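Local atomic coordinates of possible adhesin (Caldicellulosiruptor kronotskyensis, PDB entry 4WA0), a protein that probably mediates attachment of this extremely thermophilic bacterium to cellulose, the present chain being its beta-helical C-terminal domain. Residues A[265-270]-A[292-297]; A[298-303]-A[319-324]. One frame throughout, in Å; residues are numbered along the deposited sequence.

Overall arrangement
Contacts 1 and 2 follow one another along the chain on the same side of the domain's centre, and their own centres lie about 8 Å apart. Strand 291-296 of contact 1 turns through R297 and G298 straight into strand 299-302 of contact 2, which runs beside strand 266-268 in one parallel sheet. Backbone and side chain of D269 tie the two together: its N lies 2.9 Å from T301 O and its OD1 2.8 Å from V303 N, both probable hydrogen bonds. Contact 1 is the one nearer the magnesium site, the side chain of I267 being about 11 Å from the ion; contact 2 continues the sheet toward the long array of coils.

Contact 1. Residues A[265-270]-A[292-297]; sequences SYINDN and LHLISR
I267 and S296 make the close part of this contact, joined by the backbone of I295 and the base of L294. I267 points at the strand 292-296, and with CG1 anti to its carbonyl carbon (chi1 -56°) and the chain then extended, the tip of the side chain is carried across to the other backbone. There CD1 sits 3.4 Å from I295 O, 4.1 Å from L294 CB and 4.0 Å from S296 CB. The methyl thus rests against the main chain of 294-296 as much as against its side chains. S296 comes from the other direction: its hydroxyl lies against the main chain at Y266, with OG 3.4 Å from Y266 CA. This is contact without a hydrogen bond; the polar partners of OG are G263 O and G298 N, which satisfy it in a buried setting.

Toward S265 and R297 the packing gives way to solvent. S265 and Y266 direct their side chains away from 292-297, and both are exposed. A water lies here, 3.0 Å from S265 O and a long 3.5 Å from R297 O; with more acceptors in reach than protons, it makes at most a weak bridge. The guanidinium of R297 leads off from the contact to a salt bridge with E264.

No hydrogen bond joins the two segments directly. Strands 266-268 and 292-296 run at 141° with their axes 6.8 Å apart, and they belong to different sheets; I267 pairs through its backbone with N299 and T301 instead. Its side chain also touches A272 of helix 269-280 and lies close to L246, a residue of the magnesium site. Side chains meeting between strands of two different sheets, next to the corner at R297, are what fills the interior of a parallel beta-helix.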
loop_
_atom_site.group_PDB
_atom_site.type_symbol
_atom_site.label_atom_id
_atom_site.label_comp_id
_atom_site.label_asym_id
_atom_site.label_seq_id
_atom_site.Cartn_x
_atom_site.Cartn_y
_atom_site.Cartn_z
ATOM N N SER A 265 -24.465 -3.185 -2.458
ATOM C CA SER A 265 -23.972 -4.316 -3.241
ATOM C C SER A 265 -22.782 -4.079 -4.135
ATOM O O SER A 265 -22.042 -5.032 -4.468
ATOM C CB SER A 265 -25.159 -4.868 -4.109
ATOM O OG SER A 265 -26.220 -5.347 -3.270
ATOM N N TYR A 266 -22.628 -2.835 -4.614
ATOM C CA TYR A 266 -21.657 -2.455 -5.574
ATOM C C TYR A 266 -21.890 -0.962 -5.852
ATOM O O TYR A 266 -22.942 -0.389 -5.545
ATOM C CB TYR A 266 -21.715 -3.264 -6.907
ATOM C CG TYR A 266 -23.120 -3.386 -7.520
ATOM C CD1 TYR A 266 -23.671 -2.358 -8.287
ATOM C CD2 TYR A 266 -23.859 -4.540 -7.378
ATOM C CE1 TYR A 266 -24.933 -2.486 -8.815
ATOM C CE2 TYR A 266 -25.170 -4.615 -7.832
ATOM C CZ TYR A 266 -25.653 -3.649 -8.613
ATOM O OH TYR A 266 -26.896 -3.708 -9.132
ATOM N N ILE A 267 -20.853 -0.345 -6.423
ATOM C CA ILE A 267 -21.012 0.893 -7.094
ATOM C C ILE A 267 -20.360 0.848 -8.484
ATOM O O ILE A 267 -19.172 0.560 -8.626
ATOM C CB ILE A 267 -20.451 2.143 -6.314
ATOM C CG1 ILE A 267 -21.057 2.266 -4.932
ATOM C CG2 ILE A 267 -20.661 3.382 -7.142
ATOM C CD1 ILE A 267 -20.299 3.222 -4.000
ATOM N N ASN A 268 -21.120 1.280 -9.473
ATOM C CA ASN A 268 -20.614 1.497 -10.841
ATOM C C ASN A 268 -20.694 2.996 -11.192
ATOM O O ASN A 268 -21.666 3.654 -10.816
ATOM C CB ASN A 268 -21.419 0.671 -11.870
ATOM C CG ASN A 268 -21.381 -0.775 -11.541
ATOM O OD1 ASN A 268 -20.332 -1.308 -11.160
ATOM N ND2 ASN A 268 -22.570 -1.446 -11.564
ATOM N N ASP A 269 -19.651 3.528 -11.824
ATOM C CA ASP A 269 -19.556 4.993 -11.824
ATOM C C ASP A 269 -20.562 5.719 -12.645
ATOM O O ASP A 269 -20.964 6.822 -12.265
ATOM C CB ASP A 269 -18.150 5.486 -12.064
ATOM C CG ASP A 269 -17.698 5.292 -13.459
ATOM O OD1 ASP A 269 -18.148 4.375 -14.164
ATOM O OD2 ASP A 269 -16.819 6.115 -13.847
ATOM N N ASN A 270 -21.036 5.114 -13.732
ATOM C CA ASN A 270 -22.085 5.776 -14.483
ATOM C C ASN A 270 -23.404 5.862 -13.674
ATOM O O ASN A 270 -24.126 6.876 -13.749
ATOM C CB ASN A 270 -22.265 5.049 -15.786
ATOM C CG ASN A 270 -22.765 3.639 -15.559
ATOM O OD1 ASN A 270 -22.194 2.900 -14.782
ATOM N ND2 ASN A 270 -23.874 3.291 -16.184
ATOM N N LEU A 292 -15.600 13.613 -3.751
ATOM C CA LEU A 292 -16.445 12.398 -3.821
ATOM C C LEU A 292 -15.930 11.280 -2.926
ATOM O O LEU A 292 -14.776 10.952 -2.969
ATOM C CB LEU A 292 -16.431 11.909 -5.269
ATOM C CG LEU A 292 -17.214 10.651 -5.655
ATOM C CD1 LEU A 292 -18.710 10.875 -5.539
ATOM C CD2 LEU A 292 -16.878 10.270 -7.059
ATOM N N HIS A 293 -16.841 10.675 -2.153
ATOM C CA HIS A 293 -16.534 9.564 -1.285
ATOM C C HIS A 293 -17.460 8.402 -1.685
ATOM O O HIS A 293 -18.639 8.566 -1.654
ATOM C CB HIS A 293 -16.709 9.957 0.157
ATOM C CG HIS A 293 -15.906 11.166 0.499
ATOM N ND1 HIS A 293 -14.573 11.068 0.773
ATOM C CD2 HIS A 293 -16.196 12.485 0.486
ATOM C CE1 HIS A 293 -14.062 12.279 0.923
ATOM N NE2 HIS A 293 -15.019 13.150 0.735
ATOM N N LEU A 294 -16.870 7.280 -2.081
ATOM C CA LEU A 294 -17.618 6.132 -2.586
ATOM C C LEU A 294 -17.489 5.065 -1.502
ATOM O O LEU A 294 -16.360 4.693 -1.107
ATOM C CB LEU A 294 -16.962 5.617 -3.866
ATOM C CG LEU A 294 -17.010 6.554 -5.069
ATOM C CD1 LEU A 294 -16.196 5.954 -6.214
ATOM C CD2 LEU A 294 -18.402 6.985 -5.518
ATOM N N ILE A 295 -18.619 4.564 -1.016
ATOM C CA ILE A 295 -18.653 3.564 0.052
ATOM C C ILE A 295 -19.570 2.416 -0.363
ATOM O O ILE A 295 -20.729 2.662 -0.725
ATOM C CB ILE A 295 -19.134 4.168 1.369
ATOM C CG1 ILE A 295 -18.354 5.484 1.670
ATOM C CG2 ILE A 295 -19.007 3.149 2.484
ATOM C CD1 ILE A 295 -18.541 5.997 3.028
ATOM N N SER A 296 -18.993 1.219 -0.367
ATOM C CA SER A 296 -19.680 -0.002 -0.814
ATOM C C SER A 296 -19.364 -1.216 0.041
ATOM O O SER A 296 -18.303 -1.274 0.792
ATOM C CB SER A 296 -19.323 -0.199 -2.263
ATOM O OG SER A 296 -20.158 -1.192 -2.845
ATOM N N ARG A 297 -20.226 -2.254 -0.045
ATOM C CA ARG A 297 -19.810 -3.566 0.435
ATOM C C ARG A 297 -19.592 -4.537 -0.690
ATOM O O ARG A 297 -19.477 -5.734 -0.455
ATOM C CB ARG A 297 -20.821 -4.168 1.442
ATOM C CG ARG A 297 -20.881 -3.380 2.737
ATOM C CD ARG A 297 -21.501 -4.178 3.855
ATOM N NE ARG A 297 -21.354 -3.591 5.181
ATOM C CZ ARG A 297 -22.182 -2.725 5.754
ATOM N NH1 ARG A 297 -23.198 -2.201 5.123
ATOM N NH2 ARG A 297 -21.934 -2.341 7.014
HETATM O O HOH W 1 -21.583 -7.434 -2.662
#

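Contact 2. Residues A[298-303]-A[319-324]; sequences GNITFV and STFNIN
With CG anti to the carbonyl carbon in both N299 (chi1 -65°) and N322 (chi1 -59°), the two asparagine side chains lie side by side and point the same way, their amide planes nearly perpendicular. N299 OD1 accepts from N322 ND2 and from N322 N, each at 3.0 Å; both donors stand above its carbonyl plane on the same face. A water that also donates to T320 O gives the same oxygen a third bond, so three donors grip it.

The strands themselves are parallel to within 2° and are laced by I300 N to N322 O, N324 N to I300 O (2.9 Å) and F302 N to N324 O. On the buried face, I300 CG1 meets the edge of the F321 ring, 3.7 Å from CE1, while I323 CG2 lies at the edge of the F302 ring, 3.9 Å from CE2. F321 and I323 pack further on S14 and I12 of strand 10-14.

N322 OD1 in turn accepts from N19 ND2 on the neighbouring strand. Asparagines linked side chain to side chain across adjacent strands recall the asparagine ladders of parallel beta-helices, though the amides of N299 and N322 are turned across each other rather than stacked.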
loop_
_atom_site.group_PDB
_atom_site.type_symbol
_atom_site.label_atom_id
_atom_site.label_comp_id
_atom_site.label_asym_id
_atom_site.label_seq_id
_atom_site.Cartn_x
_atom_site.Cartn_y
_atom_site.Cartn_z
ATOM N N GLY A 298 -19.537 -4.031 -1.895
ATOM C CA GLY A 298 -19.098 -4.777 -3.046
ATOM C C GLY A 298 -18.074 -4.044 -3.845
ATOM O O GLY A 298 -17.314 -3.218 -3.299
ATOM N N ASN A 299 -17.960 -4.417 -5.107
ATOM C CA ASN A 299 -16.879 -3.867 -5.955
ATOM C C ASN A 299 -17.242 -2.509 -6.476
ATOM O O ASN A 299 -18.430 -2.142 -6.538
ATOM C CB ASN A 299 -16.588 -4.748 -7.116
ATOM C CG ASN A 299 -16.029 -6.115 -6.677
ATOM O OD1 ASN A 299 -15.429 -6.287 -5.634
ATOM N ND2 ASN A 299 -16.300 -7.118 -7.525
ATOM N N ILE A 300 -16.224 -1.716 -6.771
ATOM C CA ILE A 300 -16.377 -0.400 -7.401
ATOM C C ILE A 300 -15.774 -0.436 -8.756
ATOM O O ILE A 300 -14.581 -0.763 -8.895
ATOM C CB ILE A 300 -15.815 0.734 -6.467
ATOM C CG1 ILE A 300 -16.649 0.716 -5.179
ATOM C CG2 ILE A 300 -15.782 2.099 -7.163
ATOM C CD1 ILE A 300 -16.137 1.703 -4.155
ATOM N N THR A 301 -16.575 -0.092 -9.791
ATOM C CA THR A 301 -16.192 -0.230 -11.214
ATOM C C THR A 301 -16.325 1.109 -11.888
ATOM O O THR A 301 -17.319 1.816 -11.746
ATOM C CB THR A 301 -17.063 -1.270 -11.930
ATOM O OG1 THR A 301 -16.958 -2.470 -11.172
ATOM C CG2 THR A 301 -16.597 -1.558 -13.390
ATOM N N PHE A 302 -15.330 1.384 -12.703
ATOM C CA PHE A 302 -15.239 2.615 -13.501
ATOM C C PHE A 302 -15.392 2.118 -14.906
ATOM O O PHE A 302 -14.648 1.212 -15.348
ATOM C CB PHE A 302 -13.916 3.346 -13.250
ATOM C CG PHE A 302 -13.770 3.853 -11.865
ATOM C CD1 PHE A 302 -14.371 5.008 -11.419
ATOM C CD2 PHE A 302 -13.064 3.093 -10.923
ATOM C CE1 PHE A 302 -14.245 5.447 -10.097
ATOM C CE2 PHE A 302 -12.983 3.525 -9.626
ATOM C CZ PHE A 302 -13.565 4.680 -9.191
ATOM N N VAL A 303 -16.446 2.605 -15.589
ATOM C CA VAL A 303 -16.826 1.997 -16.869
ATOM C C VAL A 303 -16.291 2.687 -18.119
ATOM O O VAL A 303 -16.299 2.075 -19.182
ATOM C CB VAL A 303 -18.370 1.762 -17.032
ATOM C CG1 VAL A 303 -18.897 0.883 -15.904
ATOM C CG2 VAL A 303 -19.125 3.071 -17.049
ATOM N N SER A 319 -16.652 -8.037 2.369
ATOM C CA SER A 319 -15.709 -9.086 2.745
ATOM C C SER A 319 -14.489 -9.063 1.909
ATOM O O SER A 319 -13.431 -9.485 2.355
ATOM C CB SER A 319 -16.315 -10.497 2.699
ATOM O OG SER A 319 -16.702 -10.789 1.385
ATOM N N THR A 320 -14.599 -8.583 0.685
ATOM C CA THR A 320 -13.465 -8.436 -0.207
ATOM C C THR A 320 -13.814 -7.279 -1.145
ATOM O O THR A 320 -14.991 -6.873 -1.241
ATOM C CB THR A 320 -13.185 -9.651 -1.127
ATOM O OG1 THR A 320 -14.310 -9.862 -1.994
ATOM C CG2 THR A 320 -12.862 -10.963 -0.349
ATOM N N PHE A 321 -12.813 -6.773 -1.867
ATOM C CA PHE A 321 -13.011 -5.558 -2.607
ATOM C C PHE A 321 -12.127 -5.531 -3.858
ATOM O O PHE A 321 -10.926 -5.743 -3.735
ATOM C CB PHE A 321 -12.654 -4.396 -1.725
ATOM C CG PHE A 321 -12.862 -3.069 -2.352
ATOM C CD1 PHE A 321 -14.028 -2.810 -3.044
ATOM C CD2 PHE A 321 -11.988 -2.070 -2.183
ATOM C CE1 PHE A 321 -14.243 -1.579 -3.621
ATOM C CE2 PHE A 321 -12.187 -0.822 -2.715
ATOM C CZ PHE A 321 -13.307 -0.586 -3.491
ATOM N N ASN A 322 -12.719 -5.285 -5.019
ATOM C CA ASN A 322 -11.989 -5.079 -6.267
ATOM C C ASN A 322 -12.326 -3.720 -6.781
ATOM O O ASN A 322 -13.574 -3.321 -6.749
ATOM C CB ASN A 322 -12.422 -6.126 -7.322
ATOM C CG ASN A 322 -12.178 -7.568 -6.842
ATOM O OD1 ASN A 322 -11.116 -8.057 -6.907
ATOM N ND2 ASN A 322 -13.172 -8.134 -6.166
ATOM N N ILE A 323 -11.307 -3.001 -7.230
ATOM C CA ILE A 323 -11.482 -1.753 -7.989
ATOM C C ILE A 323 -11.298 -2.161 -9.433
ATOM O O ILE A 323 -10.220 -2.661 -9.792
ATOM C CB ILE A 323 -10.431 -0.673 -7.586
ATOM C CG1 ILE A 323 -10.587 -0.332 -6.105
ATOM C CG2 ILE A 323 -10.645 0.593 -8.470
ATOM C CD1 ILE A 323 -9.459 0.598 -5.695
ATOM N N ASN A 324 -12.366 -2.013 -10.240
ATOM C CA ASN A 324 -12.319 -2.552 -11.612
ATOM C C ASN A 324 -12.502 -1.439 -12.631
ATOM O O ASN A 324 -13.163 -0.443 -12.336
ATOM C CB ASN A 324 -13.393 -3.623 -11.852
ATOM C CG ASN A 324 -13.144 -4.911 -11.066
ATOM O OD1 ASN A 324 -12.030 -5.179 -10.622
ATOM N ND2 ASN A 324 -14.229 -5.621 -10.751
HETATM O O HOH W 2 -16.583 -4.323 -0.750
HETATM O O HOH W 3 -16.878 -7.334 -3.467
#